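Local coordinates for protein capsid (Human calicivirus NLV/Boxer/2001/US, PDB 4RDJ) that builds the norovirus coat, this piece being its protruding domain, which probably binds carbohydrate on host cells, at residues 31-36 and 217-222. Sequence-based numbering, arbitrary orientation.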
# COMPACT_ATOMS: atom_id res chain seq x y z
N MET B 31 -4.17 -0.30 5.55
CA MET B 31 -4.42 0.62 6.65
C MET B 31 -3.35 0.41 7.68
O MET B 31 -2.97 -0.73 7.96
CB MET B 31 -5.75 0.30 7.33
CG MET B 31 -6.97 0.52 6.48
SD MET B 31 -7.24 2.26 6.17
CE MET B 31 -7.54 2.90 7.81
N LEU B 32 -2.85 1.49 8.27
CA LEU B 32 -1.88 1.35 9.35
C LEU B 32 -2.43 0.50 10.49
O LEU B 32 -3.64 0.51 10.80
CB LEU B 32 -1.47 2.72 9.88
CG LEU B 32 -0.69 3.63 8.94
CD1 LEU B 32 -0.58 5.05 9.52
CD2 LEU B 32 0.69 3.06 8.63
N ILE B 33 -1.53 -0.24 11.12
CA ILE B 33 -1.87 -1.00 12.31
C ILE B 33 -2.06 -0.04 13.48
O ILE B 33 -1.21 0.82 13.72
CB ILE B 33 -0.76 -2.01 12.64
CG1 ILE B 33 -0.71 -3.09 11.55
CG2 ILE B 33 -0.98 -2.63 14.03
CD1 ILE B 33 0.54 -3.93 11.59
N ASP B 34 -3.17 -0.17 14.20
CA ASP B 34 -3.41 0.68 15.36
C ASP B 34 -3.68 -0.11 16.63
O ASP B 34 -4.15 0.43 17.64
CB ASP B 34 -4.53 1.70 15.08
CG ASP B 34 -5.89 1.05 14.92
OD1 ASP B 34 -5.96 -0.18 14.85
OD2 ASP B 34 -6.89 1.79 14.89
N GLY B 35 -3.36 -1.40 16.60
CA GLY B 35 -3.50 -2.22 17.80
C GLY B 35 -3.03 -3.64 17.63
O GLY B 35 -2.71 -4.09 16.52
N MET B 36 -2.97 -4.35 18.76
CA MET B 36 -2.79 -5.80 18.81
C MET B 36 -3.92 -6.35 19.66
O MET B 36 -4.45 -5.64 20.52
CB MET B 36 -1.47 -6.17 19.47
CG MET B 36 -0.26 -6.07 18.58
SD MET B 36 1.24 -6.65 19.40
CE MET B 36 1.71 -5.21 20.36
N PHE B 217 -2.78 -8.36 14.60
CA PHE B 217 -2.53 -6.95 14.39
C PHE B 217 -3.80 -6.36 13.80
O PHE B 217 -4.35 -6.89 12.84
CB PHE B 217 -1.32 -6.78 13.46
CG PHE B 217 -0.10 -7.48 13.98
CD1 PHE B 217 0.73 -6.86 14.90
CD2 PHE B 217 0.16 -8.79 13.62
CE1 PHE B 217 1.82 -7.52 15.42
CE2 PHE B 217 1.25 -9.46 14.13
CZ PHE B 217 2.08 -8.82 15.04
N THR B 218 -4.28 -5.28 14.40
CA THR B 218 -5.58 -4.74 14.02
C THR B 218 -5.50 -3.36 13.39
O THR B 218 -4.56 -2.60 13.65
CB THR B 218 -6.54 -4.68 15.22
OG1 THR B 218 -6.01 -3.77 16.20
CG2 THR B 218 -6.72 -6.06 15.85
N SER B 219 -6.49 -3.06 12.55
CA SER B 219 -6.66 -1.73 11.99
C SER B 219 -8.12 -1.34 12.06
O SER B 219 -9.01 -2.14 11.74
CB SER B 219 -6.23 -1.70 10.52
OG SER B 219 -4.86 -1.96 10.38
N THR B 220 -8.38 -0.10 12.47
CA THR B 220 -9.73 0.44 12.34
C THR B 220 -10.03 0.63 10.86
O THR B 220 -9.22 1.20 10.11
CB THR B 220 -9.87 1.76 13.11
OG1 THR B 220 -9.58 1.51 14.49
CG2 THR B 220 -11.29 2.30 12.98
N PHE B 221 -11.19 0.14 10.43
CA PHE B 221 -11.52 0.08 9.01
C PHE B 221 -13.03 -0.04 8.90
O PHE B 221 -13.66 -0.58 9.80
CB PHE B 221 -10.84 -1.15 8.38
CG PHE B 221 -11.08 -1.31 6.90
CD1 PHE B 221 -10.22 -0.73 5.97
CD2 PHE B 221 -12.16 -2.04 6.44
CE1 PHE B 221 -10.46 -0.87 4.61
CE2 PHE B 221 -12.40 -2.18 5.08
CZ PHE B 221 -11.55 -1.60 4.17
N PRO B 222 -13.62 0.47 7.81
CA PRO B 222 -15.08 0.43 7.67
C PRO B 222 -15.64 -0.93 7.26
O PRO B 222 -16.35 -1.07 6.25
CB PRO B 222 -15.35 1.47 6.58
CG PRO B 222 -14.09 1.44 5.74
CD PRO B 222 -12.99 1.29 6.75
O HOH W 1 -5.81 1.78 11.78
O HOH W 2 -7.66 -1.64 15.94
O HOH W 3 -6.93 -4.36 18.90
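A classic beta bulge, in which Asp34 and Gly35 both face Thr218, lies where 31-36 runs into its short antiparallel pairing with 217-222, in the protruding domain of the capsid protein. Thr218 O accepts Asp34 N at 2.9 Å in its carbonyl plane, and Gly35 N only weakly. Thr218 N returns a nearly straight bond to Gly35 O (2.9 Å, 176° at the hydrogen).

Around the bulge, side chains add further cross-links. With chi1 at 68°, the Asp34 carboxylate lies between its own N and carbonyl carbon and reaches across to Thr220, whose OG1 donates to the syn lone pair of Asp34 OD2 at 2.7 Å. Thr220 N adds weak bonds to both carboxylate oxygens, and a water joins Asp34 OD1 to Thr218 OG1. Ser219 OG donates to Leu32 O (2.8 Å) from well above the carbonyl plane and is also hydrogen-bonded to Asn26 ND2.

Apolar contacts close both ends. Met31 CG meets the edge of the Phe221 ring, 3.5 Å from CD1, while Met36 lies alongside Phe217, its SD 5.1 Å from the ring centroid and oblique to it, a Met-aromatic contact. Ile33 CD1 packs 3.9 Å from Phe217 CB.

Strand 35-37 thus pairs with strand 213-220, which strand 228-231 also joins; Phe296 of strand 295-302 touches Met36 and Phe217, and Ile122 and Pro124 of the second subunit pack on Met31 and Thr220 respectively.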